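PDB 1IUK: CoA-binding domain-containing protein from Thermus thermophilus, which probably binds coenzyme A through a Rossmann-like domain, its wider cellular role being unknown. Local coordinates for residues A[8-13]-A[131-136]; A[30-35]-A[73-78]; A[43-48]-A[54-59]; A[98-103]-A[108-113]. All coordinates share one frame; numbering follows the deposited sequence.

Interaction 1: residues A[8-13]-A[131-136]; sequences AYLSQA and KRLFRG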
# COMPACT_ATOMS: atom_id res chain seq x y z
N ALA A 8 -12.69 11.08 -0.40
CA ALA A 8 -12.23 12.00 0.66
C ALA A 8 -10.96 11.45 1.27
O ALA A 8 -10.03 12.19 1.59
CB ALA A 8 -13.32 12.15 1.73
N TYR A 9 -10.91 10.13 1.43
CA TYR A 9 -9.75 9.49 2.01
C TYR A 9 -8.50 9.59 1.12
O TYR A 9 -7.42 9.98 1.59
CB TYR A 9 -10.06 8.01 2.30
CG TYR A 9 -9.04 7.41 3.22
CD1 TYR A 9 -7.72 7.24 2.78
CD2 TYR A 9 -9.33 7.14 4.56
CE1 TYR A 9 -6.72 6.84 3.66
CE2 TYR A 9 -8.33 6.74 5.44
CZ TYR A 9 -7.03 6.60 4.98
OH TYR A 9 -5.99 6.28 5.82
N LEU A 10 -8.63 9.24 -0.15
CA LEU A 10 -7.49 9.30 -1.06
C LEU A 10 -7.00 10.72 -1.32
O LEU A 10 -5.79 10.94 -1.42
CB LEU A 10 -7.85 8.62 -2.38
CG LEU A 10 -8.17 7.13 -2.28
CD1 LEU A 10 -8.54 6.61 -3.66
CD2 LEU A 10 -6.98 6.36 -1.73
N SER A 11 -7.91 11.68 -1.43
CA SER A 11 -7.51 13.06 -1.72
C SER A 11 -6.78 13.72 -0.56
O SER A 11 -5.92 14.57 -0.76
CB SER A 11 -8.73 13.91 -2.13
OG SER A 11 -9.70 13.97 -1.10
N GLN A 12 -7.11 13.30 0.66
CA GLN A 12 -6.48 13.87 1.83
C GLN A 12 -5.13 13.20 2.16
O GLN A 12 -4.23 13.83 2.72
CB GLN A 12 -7.45 13.78 3.02
CG GLN A 12 -7.19 14.81 4.08
CD GLN A 12 -6.15 14.33 5.07
OE1 GLN A 12 -6.15 13.14 5.45
NE2 GLN A 12 -5.26 15.22 5.48
N ALA A 13 -4.99 11.94 1.78
CA ALA A 13 -3.76 11.17 2.02
C ALA A 13 -2.51 11.74 1.37
O ALA A 13 -2.58 12.35 0.30
CB ALA A 13 -3.96 9.72 1.56
N LYS A 131 -7.74 6.66 -10.73
CA LYS A 131 -8.15 7.24 -12.01
C LYS A 131 -9.66 7.37 -12.07
O LYS A 131 -10.17 8.41 -12.44
CB LYS A 131 -7.67 6.37 -13.16
CG LYS A 131 -6.23 6.58 -13.52
CD LYS A 131 -5.77 5.55 -14.53
CE LYS A 131 -4.37 5.87 -15.00
NZ LYS A 131 -4.09 5.30 -16.35
N ARG A 132 -10.37 6.31 -11.70
CA ARG A 132 -11.83 6.31 -11.74
C ARG A 132 -12.52 7.32 -10.83
O ARG A 132 -13.60 7.81 -11.14
CB ARG A 132 -12.37 4.93 -11.40
CG ARG A 132 -13.88 4.90 -11.23
CD ARG A 132 -14.37 3.55 -10.71
NE ARG A 132 -14.09 3.40 -9.28
CZ ARG A 132 -14.90 3.81 -8.31
NH1 ARG A 132 -14.56 3.63 -7.04
NH2 ARG A 132 -16.05 4.40 -8.60
N LEU A 133 -11.90 7.60 -9.69
CA LEU A 133 -12.49 8.52 -8.72
C LEU A 133 -12.15 9.98 -8.97
O LEU A 133 -12.94 10.87 -8.63
CB LEU A 133 -12.05 8.13 -7.30
CG LEU A 133 -12.67 6.87 -6.69
CD1 LEU A 133 -11.87 6.45 -5.45
CD2 LEU A 133 -14.12 7.14 -6.33
N PHE A 134 -10.99 10.23 -9.57
CA PHE A 134 -10.54 11.60 -9.81
C PHE A 134 -10.48 12.08 -11.26
O PHE A 134 -9.96 13.15 -11.53
CB PHE A 134 -9.17 11.79 -9.15
CG PHE A 134 -9.19 11.55 -7.67
CD1 PHE A 134 -8.55 10.44 -7.12
CD2 PHE A 134 -9.93 12.38 -6.84
CE1 PHE A 134 -8.65 10.16 -5.77
CE2 PHE A 134 -10.03 12.11 -5.49
CZ PHE A 134 -9.39 10.99 -4.95
N ARG A 135 -11.01 11.28 -12.18
CA ARG A 135 -11.03 11.65 -13.59
C ARG A 135 -12.33 11.18 -14.25
O ARG A 135 -12.80 11.80 -15.20
CB ARG A 135 -9.82 11.04 -14.32
CG ARG A 135 -8.68 10.63 -13.40
CD ARG A 135 -7.37 11.28 -13.82
NE ARG A 135 -6.65 11.84 -12.69
CZ ARG A 135 -5.33 12.03 -12.67
NH1 ARG A 135 -4.60 11.70 -13.72
NH2 ARG A 135 -4.75 12.56 -11.59
N GLY A 136 -12.90 10.10 -13.72
CA GLY A 136 -14.15 9.57 -14.25
C GLY A 136 -14.08 8.17 -14.84
O GLY A 136 -15.03 7.39 -14.62
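Phe134 pushes the far end of its ring against helix 3-12, where it overlaps Leu10 and Ser11. The approach is edge-on as far as Leu10 is concerned: the CB of Leu10 lies in the ring plane, 3.8 Å from CE1 of Phe134, and is about equally near CZ. Ser11 borders the same ring tip with both its backbone and its side chain: its N sits obliquely, 3.9 Å from CZ of Phe134, and its CB stands 4.0 Å from CE2 of Phe134, so the tip of the ring fits against two consecutive residues of the facing helix. With CG anti to its own carbonyl carbon (chi1 -59°), the ring is carried off helix 126-134 toward helix 3-12. Its neighbour Leu133 does two things at once. Its CB lies over one face of the Phe134 ring, offset toward the rim, while its CD1 reaches across to CD1 of Leu10 at 3.8 Å, the two leucines crossing at about a right angle. No hydrogen bond joins the segments; the hydroxyl of Ser11 turns back to the backbone O of Arg7 within its own helix. An alanine in place of Phe134 would remove the ring and is likely to open a gap beside the CB atoms of Leu10 and Ser11, leaving the Leu10–Leu133 methyl contact as the main link between the segments. The contact thus joins the last turn of helix 126-134 to the last turn of helix 3-12, near both ends of the chain, with Leu10 also packing on Ile73 of the central strand 73-76 and Leu133 on Leu6 of helix 3-12.

Interaction 2: residues A[30-35]-A[73-78]; sequences HYVPRY and ILDVFR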
# COMPACT_ATOMS: atom_id res chain seq x y z
N HIS A 30 5.70 -1.81 -9.38
CA HIS A 30 6.62 -0.75 -9.72
C HIS A 30 5.86 0.35 -10.43
O HIS A 30 5.95 1.52 -10.04
CB HIS A 30 7.76 -1.22 -10.62
CG HIS A 30 8.76 -0.14 -10.90
ND1 HIS A 30 9.93 -0.01 -10.18
CD2 HIS A 30 8.71 0.92 -11.73
CE1 HIS A 30 10.56 1.08 -10.57
NE2 HIS A 30 9.84 1.66 -11.51
N TYR A 31 5.10 -0.01 -11.45
CA TYR A 31 4.38 1.02 -12.20
C TYR A 31 3.18 1.65 -11.50
O TYR A 31 2.85 2.80 -11.79
CB TYR A 31 4.03 0.53 -13.62
CG TYR A 31 2.99 -0.55 -13.75
CD1 TYR A 31 1.64 -0.28 -13.55
CD2 TYR A 31 3.35 -1.85 -14.16
CE1 TYR A 31 0.66 -1.26 -13.75
CE2 TYR A 31 2.38 -2.83 -14.36
CZ TYR A 31 1.05 -2.54 -14.16
OH TYR A 31 0.09 -3.51 -14.34
N VAL A 32 2.53 0.94 -10.57
CA VAL A 32 1.40 1.53 -9.86
C VAL A 32 1.98 2.61 -8.93
O VAL A 32 1.49 3.75 -8.88
CB VAL A 32 0.59 0.48 -9.08
CG1 VAL A 32 -0.35 1.15 -8.10
CG2 VAL A 32 -0.21 -0.38 -10.05
N PRO A 33 3.02 2.27 -8.17
CA PRO A 33 3.63 3.27 -7.28
C PRO A 33 4.14 4.49 -8.08
O PRO A 33 4.14 5.63 -7.59
CB PRO A 33 4.77 2.51 -6.61
CG PRO A 33 4.38 1.07 -6.72
CD PRO A 33 3.65 0.94 -8.01
N ARG A 34 4.60 4.23 -9.30
CA ARG A 34 5.10 5.27 -10.18
C ARG A 34 3.98 6.27 -10.48
O ARG A 34 4.17 7.49 -10.38
CB ARG A 34 5.60 4.64 -11.48
CG ARG A 34 6.94 5.16 -11.94
CD ARG A 34 7.09 4.97 -13.44
NE ARG A 34 7.85 6.06 -14.03
CZ ARG A 34 7.41 6.84 -15.01
NH1 ARG A 34 6.19 6.64 -15.51
NH2 ARG A 34 8.17 7.82 -15.49
N TYR A 35 2.82 5.74 -10.84
CA TYR A 35 1.66 6.56 -11.14
C TYR A 35 1.28 7.41 -9.92
O TYR A 35 1.00 8.61 -10.04
CB TYR A 35 0.48 5.68 -11.51
CG TYR A 35 -0.85 6.41 -11.50
CD1 TYR A 35 -1.64 6.44 -10.35
CD2 TYR A 35 -1.33 7.07 -12.64
CE1 TYR A 35 -2.86 7.11 -10.34
CE2 TYR A 35 -2.55 7.74 -12.64
CZ TYR A 35 -3.31 7.75 -11.48
OH TYR A 35 -4.54 8.39 -11.47
N ILE A 73 -1.70 5.27 3.63
CA ILE A 73 -2.17 4.12 2.88
C ILE A 73 -1.06 3.09 2.73
O ILE A 73 0.06 3.43 2.37
CB ILE A 73 -2.61 4.51 1.44
CG1 ILE A 73 -3.71 5.58 1.51
CG2 ILE A 73 -3.09 3.26 0.68
CD1 ILE A 73 -4.24 6.00 0.16
N LEU A 74 -1.38 1.83 3.04
CA LEU A 74 -0.40 0.76 2.87
C LEU A 74 -0.89 -0.01 1.64
O LEU A 74 -1.89 -0.73 1.70
CB LEU A 74 -0.34 -0.17 4.09
CG LEU A 74 0.66 -1.33 3.93
CD1 LEU A 74 2.07 -0.79 3.92
CD2 LEU A 74 0.47 -2.34 5.04
N ASP A 75 -0.21 0.19 0.50
CA ASP A 75 -0.56 -0.47 -0.76
C ASP A 75 0.22 -1.78 -0.75
O ASP A 75 1.44 -1.79 -0.87
CB ASP A 75 -0.12 0.40 -1.93
CG ASP A 75 -0.82 0.05 -3.24
OD1 ASP A 75 -1.84 -0.67 -3.24
OD2 ASP A 75 -0.33 0.53 -4.28
N VAL A 76 -0.51 -2.89 -0.60
CA VAL A 76 0.07 -4.22 -0.49
C VAL A 76 0.08 -5.03 -1.78
O VAL A 76 -0.97 -5.34 -2.35
CB VAL A 76 -0.68 -5.04 0.61
CG1 VAL A 76 0.03 -6.37 0.85
CG2 VAL A 76 -0.74 -4.23 1.90
N PHE A 77 1.28 -5.41 -2.20
CA PHE A 77 1.46 -6.21 -3.40
C PHE A 77 1.90 -7.64 -3.05
O PHE A 77 2.03 -8.48 -3.94
CB PHE A 77 2.49 -5.56 -4.33
CG PHE A 77 1.97 -4.33 -5.04
CD1 PHE A 77 1.35 -4.44 -6.29
CD2 PHE A 77 2.10 -3.07 -4.47
CE1 PHE A 77 0.86 -3.30 -6.95
CE2 PHE A 77 1.62 -1.93 -5.12
CZ PHE A 77 1.00 -2.05 -6.37
N ARG A 78 2.14 -7.92 -1.76
CA ARG A 78 2.58 -9.26 -1.36
C ARG A 78 1.41 -10.24 -1.46
O ARG A 78 0.28 -9.89 -1.14
CB ARG A 78 3.16 -9.23 0.05
CG ARG A 78 4.24 -8.15 0.21
CD ARG A 78 5.65 -8.71 0.28
NE ARG A 78 5.84 -9.87 -0.57
CZ ARG A 78 6.27 -11.06 -0.13
NH1 ARG A 78 6.56 -11.25 1.15
NH2 ARG A 78 6.42 -12.06 -0.99
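Val32 and Phe77 cross obliquely, the valine meeting the outermost corner of the phenylalanine rather than either of its faces. The CZ of Phe77 comes to 3.7 Å from CB of Val32 and to 3.9 Å from its CG1, and this methyl lies in the plane of the ring, at its edge. Phe77 is therefore directed at the helix like a blade, its CG anti to the carbonyl carbon (chi1 -74°) and its para carbon foremost. Pro33, next along the helix, touches the same corner from an oblique direction and more loosely, with its CD 4.3 Å from CZ of Phe77. The same valine methyl also reaches Asp75. CG1 of Val32, set anti to the backbone N at a chi1 of 166°, lies 3.9 Å from OD2 of Asp75, so that it touches both the ring corner and the carboxylate oxygen, which lie beside each other; the valine and aspartate side chains are roughly perpendicular. That meeting is plain van der Waals contact, since a methyl group offers the carboxylate oxygen nothing to bind. The buried acid finds its polar partner on the next strand's exit loop, where OD1 of Asp75 accepts a hydrogen bond from NE2 of Gln101. Helix 28-38 here lies against the carboxyl end of strand 73-76, the middle strand of the parallel sheet. Phe77 also packs on Val18 of strand 15-19, Pro33 touches that same valine, and Leu126 of helix 126-134 covers Asp75.

Interaction 3: residues A[43-48]-A[54-59]; sequences VLPVNP and ELFGEE
Pro45 supplies the largest share of the contact, its ring pressed into the hairpin formed by residues 54-59. CB of Pro45 lies 3.8 Å from CB of Leu55 and 3.9 Å from CD2 of Phe56, while its CD packs 3.6 Å from CB of Glu58. Pro45 and Glu58 stand nearly square to each other, and the CG of Glu58 also touches the backbone O of Val43. Leu55 CB lies over one face of the Phe56 ring, toward its rim.

Polar contact across the segments is made by water. Water 1 donates to O of Val43 and to O of Phe56 (2.9 Å), and water 2 donates to O of Pro45 and to O of Glu59 (2.8 Å). Within the hairpin, a type I' turn from Leu55 to Glu58 is closed by N of Glu58 bonding to O of Leu55 at 2.9 Å. The carboxylate of Glu58 is engaged by Arg42 in a salt bridge.

A glycine at Pro45 would lack the ring and would probably leave a gap between the strand and CB of both Leu55 and Glu58. The hairpin is thus joined to edge strand 42-46 by apolar contact and bridging waters, with no direct hydrogen bond between the segments: Pro45, lacking an N-H, cannot donate one from its backbone, and each water bridges a carbonyl on the strand to one on the hairpin.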
# COMPACT_ATOMS: atom_id res chain seq x y z
N VAL A 43 5.53 8.20 -1.94
CA VAL A 43 5.54 6.75 -1.94
C VAL A 43 6.80 6.25 -1.26
O VAL A 43 7.92 6.66 -1.60
CB VAL A 43 5.43 6.18 -3.38
CG1 VAL A 43 4.16 6.68 -4.04
CG2 VAL A 43 6.63 6.60 -4.19
N LEU A 44 6.61 5.37 -0.28
CA LEU A 44 7.70 4.81 0.50
C LEU A 44 7.81 3.32 0.18
O LEU A 44 6.97 2.53 0.60
CB LEU A 44 7.43 5.01 1.99
CG LEU A 44 7.10 6.46 2.37
CD1 LEU A 44 6.68 6.52 3.84
CD2 LEU A 44 8.32 7.34 2.11
N PRO A 45 8.85 2.94 -0.58
CA PRO A 45 9.04 1.53 -0.94
C PRO A 45 9.52 0.63 0.21
O PRO A 45 10.48 0.96 0.91
CB PRO A 45 10.05 1.59 -2.09
CG PRO A 45 10.90 2.80 -1.74
CD PRO A 45 9.90 3.80 -1.17
N VAL A 46 8.84 -0.50 0.40
CA VAL A 46 9.23 -1.46 1.43
C VAL A 46 9.33 -2.85 0.81
O VAL A 46 8.36 -3.40 0.31
CB VAL A 46 8.22 -1.50 2.61
CG1 VAL A 46 8.73 -2.45 3.70
CG2 VAL A 46 8.03 -0.11 3.20
N ASN A 47 10.53 -3.42 0.83
CA ASN A 47 10.77 -4.75 0.28
C ASN A 47 12.18 -5.15 0.63
O ASN A 47 13.15 -4.53 0.17
CB ASN A 47 10.60 -4.77 -1.25
CG ASN A 47 10.44 -6.18 -1.80
OD1 ASN A 47 10.82 -7.16 -1.15
ND2 ASN A 47 9.88 -6.29 -3.00
N PRO A 48 12.33 -6.19 1.45
CA PRO A 48 13.67 -6.63 1.84
C PRO A 48 14.48 -7.02 0.60
O PRO A 48 15.71 -6.88 0.59
CB PRO A 48 13.41 -7.82 2.76
CG PRO A 48 12.03 -8.25 2.46
CD PRO A 48 11.28 -7.03 2.05
N GLU A 54 17.32 2.63 -4.41
CA GLU A 54 16.42 3.76 -4.56
C GLU A 54 15.24 3.43 -5.47
O GLU A 54 15.42 3.11 -6.65
CB GLU A 54 17.17 4.97 -5.11
CG GLU A 54 16.50 6.30 -4.82
CD GLU A 54 16.78 7.33 -5.90
OE1 GLU A 54 15.83 7.98 -6.38
OE2 GLU A 54 17.97 7.50 -6.28
N LEU A 55 14.04 3.48 -4.91
CA LEU A 55 12.84 3.20 -5.69
C LEU A 55 11.90 4.37 -5.48
O LEU A 55 11.67 4.80 -4.36
CB LEU A 55 12.17 1.91 -5.22
CG LEU A 55 12.79 0.55 -5.61
CD1 LEU A 55 11.83 -0.56 -5.25
CD2 LEU A 55 13.07 0.50 -7.09
N PHE A 56 11.37 4.90 -6.58
CA PHE A 56 10.44 6.02 -6.51
C PHE A 56 11.03 7.23 -5.81
O PHE A 56 10.32 7.96 -5.11
CB PHE A 56 9.15 5.57 -5.82
CG PHE A 56 8.71 4.20 -6.24
CD1 PHE A 56 8.60 3.88 -7.59
CD2 PHE A 56 8.46 3.22 -5.29
CE1 PHE A 56 8.27 2.60 -8.00
CE2 PHE A 56 8.13 1.92 -5.68
CZ PHE A 56 8.03 1.61 -7.04
N GLY A 57 12.33 7.44 -5.99
CA GLY A 57 12.99 8.58 -5.37
C GLY A 57 13.34 8.39 -3.91
O GLY A 57 13.93 9.27 -3.28
N GLU A 58 12.98 7.23 -3.36
CA GLU A 58 13.25 6.93 -1.96
C GLU A 58 14.02 5.62 -1.80
O GLU A 58 13.92 4.73 -2.64
CB GLU A 58 11.93 6.83 -1.20
CG GLU A 58 11.17 8.14 -1.08
CD GLU A 58 11.95 9.20 -0.30
OE1 GLU A 58 13.08 8.93 0.16
OE2 GLU A 58 11.43 10.32 -0.16
N GLU A 59 14.78 5.51 -0.72
CA GLU A 59 15.53 4.28 -0.47
C GLU A 59 14.56 3.25 0.10
O GLU A 59 13.84 3.53 1.06
CB GLU A 59 16.66 4.53 0.52
CG GLU A 59 17.51 3.30 0.83
CD GLU A 59 18.87 3.66 1.43
OE1 GLU A 59 19.71 4.24 0.70
OE2 GLU A 59 19.10 3.36 2.62
O HOH W 1 8.21 9.04 -3.41
O HOH W 2 11.17 3.59 1.92

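Interaction 4: residues A[98-103]-A[108-113]; sequences VWLQSG and EFEKAL
The ring of Phe109 meets strand 98-100 with its rim: CG1 of Val98 lies near the ring plane, at the edge, 4.5 Å from CE2 of Phe109. CD2 of Leu100 approaches that same carbon more closely, at 4.1 Å, and from an oblique direction. One corner of the ring thus serves both strand residues whose side chains face the helix. Having CG anti to its backbone N (chi1 -178°) directs the ring from the helix toward the sheet.

The tightest meeting is between Val98 and Leu113. The methyl CD1 of Leu113 sits against the branch of the valine, 3.6 Å from CG1 of Val98 and equally close to its CB and CG2, so that a single methyl touches all three carbons. The leucine lies crosswise to the valine.

At the other end, CD1 of Leu100 rests on the stem of Glu110, 3.9 Å from CG of Glu110. The glutamate chain is extended beyond CG, running aslant past the leucine. Its carboxylate is taken up nearby: OE2 accepts a hydrogen bond from N of His106, and OE1 forms a salt bridge with Arg105.

The helix runs nearly antiparallel to the strand, at 165°, as the return leg of the beta-alpha-beta unit that ends in strand 120-122. Its union with the strand is wholly apolar at Val98, Phe109 and Leu113, and takes on a polar element only at Glu110, whose CG, with the carboxylate beyond it, borders Leu100 while its charge is spent on the residues that lead into the helix.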
# COMPACT_ATOMS: atom_id res chain seq x y z
N VAL A 98 -5.46 -0.03 4.69
CA VAL A 98 -4.70 -1.11 4.05
C VAL A 98 -5.39 -1.45 2.74
O VAL A 98 -6.58 -1.73 2.69
CB VAL A 98 -4.61 -2.37 4.94
CG1 VAL A 98 -4.06 -3.55 4.13
CG2 VAL A 98 -3.70 -2.08 6.12
N TRP A 99 -4.60 -1.40 1.67
CA TRP A 99 -5.10 -1.65 0.32
C TRP A 99 -4.46 -2.91 -0.27
O TRP A 99 -3.28 -2.90 -0.59
CB TRP A 99 -4.75 -0.44 -0.57
CG TRP A 99 -5.41 -0.43 -1.92
CD1 TRP A 99 -5.11 -1.22 -3.00
CD2 TRP A 99 -6.50 0.41 -2.33
NE1 TRP A 99 -5.95 -0.94 -4.04
CE2 TRP A 99 -6.82 0.06 -3.66
CE3 TRP A 99 -7.25 1.41 -1.69
CZ2 TRP A 99 -7.86 0.68 -4.37
CZ3 TRP A 99 -8.29 2.03 -2.40
CH2 TRP A 99 -8.58 1.66 -3.73
N LEU A 100 -5.24 -3.98 -0.40
CA LEU A 100 -4.70 -5.20 -0.98
C LEU A 100 -4.87 -5.12 -2.50
O LEU A 100 -6.00 -4.99 -3.00
CB LEU A 100 -5.44 -6.43 -0.45
CG LEU A 100 -5.42 -6.59 1.08
CD1 LEU A 100 -6.08 -7.92 1.44
CD2 LEU A 100 -3.97 -6.51 1.60
N GLN A 101 -3.76 -5.19 -3.22
CA GLN A 101 -3.80 -5.10 -4.68
C GLN A 101 -4.53 -6.26 -5.36
O GLN A 101 -4.93 -7.23 -4.72
CB GLN A 101 -2.38 -4.95 -5.21
CG GLN A 101 -1.82 -3.54 -5.00
CD GLN A 101 -2.42 -2.53 -5.98
OE1 GLN A 101 -2.54 -2.81 -7.18
NE2 GLN A 101 -2.79 -1.36 -5.48
N SER A 102 -4.72 -6.14 -6.68
CA SER A 102 -5.41 -7.15 -7.47
C SER A 102 -4.95 -8.59 -7.24
O SER A 102 -3.76 -8.88 -7.17
CB SER A 102 -5.27 -6.81 -8.96
OG SER A 102 -5.85 -5.55 -9.23
N GLY A 103 -5.92 -9.50 -7.12
CA GLY A 103 -5.62 -10.90 -6.91
C GLY A 103 -5.14 -11.25 -5.51
O GLY A 103 -4.59 -12.33 -5.29
N GLU A 108 -8.49 -14.25 7.10
CA GLU A 108 -7.96 -14.05 8.44
C GLU A 108 -7.22 -12.74 8.53
O GLU A 108 -7.42 -11.96 9.47
CB GLU A 108 -7.03 -15.21 8.84
CG GLU A 108 -6.09 -14.85 9.99
CD GLU A 108 -5.70 -16.04 10.84
OE1 GLU A 108 -5.62 -17.17 10.31
OE2 GLU A 108 -5.46 -15.85 12.06
N PHE A 109 -6.34 -12.48 7.56
CA PHE A 109 -5.57 -11.24 7.56
C PHE A 109 -6.49 -10.03 7.55
O PHE A 109 -6.26 -9.06 8.26
CB PHE A 109 -4.65 -11.22 6.34
CG PHE A 109 -3.76 -10.01 6.27
CD1 PHE A 109 -2.56 -9.97 6.98
CD2 PHE A 109 -4.11 -8.91 5.48
CE1 PHE A 109 -1.72 -8.85 6.91
CE2 PHE A 109 -3.28 -7.79 5.40
CZ PHE A 109 -2.08 -7.76 6.12
N GLU A 110 -7.54 -10.11 6.73
CA GLU A 110 -8.48 -9.01 6.62
C GLU A 110 -9.30 -8.85 7.89
O GLU A 110 -9.57 -7.73 8.32
CB GLU A 110 -9.40 -9.25 5.42
CG GLU A 110 -8.67 -9.15 4.08
CD GLU A 110 -9.53 -9.56 2.91
OE1 GLU A 110 -10.68 -9.07 2.84
OE2 GLU A 110 -9.07 -10.36 2.08
N LYS A 111 -9.68 -9.98 8.49
CA LYS A 111 -10.45 -9.95 9.72
C LYS A 111 -9.62 -9.36 10.85
O LYS A 111 -10.14 -8.60 11.66
CB LYS A 111 -10.91 -11.36 10.11
CG LYS A 111 -11.72 -11.41 11.41
CD LYS A 111 -11.50 -12.72 12.18
CE LYS A 111 -12.50 -12.88 13.33
NZ LYS A 111 -13.87 -12.40 12.97
N ALA A 112 -8.33 -9.69 10.90
CA ALA A 112 -7.47 -9.16 11.95
C ALA A 112 -7.33 -7.65 11.87
O ALA A 112 -7.28 -6.96 12.89
CB ALA A 112 -6.09 -9.81 11.89
N LEU A 113 -7.28 -7.13 10.65
CA LEU A 113 -7.16 -5.68 10.46
C LEU A 113 -8.46 -4.98 10.87
O LEU A 113 -8.44 -3.92 11.51
CB LEU A 113 -6.80 -5.36 9.01
CG LEU A 113 -5.35 -5.66 8.58
CD1 LEU A 113 -5.18 -5.21 7.11
CD2 LEU A 113 -4.34 -4.94 9.48

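Three of the four contacts reach one five-stranded parallel sheet of Rossmann type, while interaction 1 joins the helices near the chain ends and encloses the others in sequence. Interaction 3 is nested inside interaction 2, and interaction 4 follows both. Interactions 2 and 3 have centres 10 Å apart and touch where Pro33 packs on Phe56. Interactions 2 and 4 lie 14 Å apart on neighbouring strands, 73-76 and 98-100, joined by the backbone bond of Val76 N to Trp99 O. Interaction 1 meets interaction 2 where Lys131 packs against Tyr35. Interactions 3 and 4, 21 Å apart, fall on opposite sides of the chain's centre, making interaction 2 the middle of a compact, probably coenzyme A-binding domain.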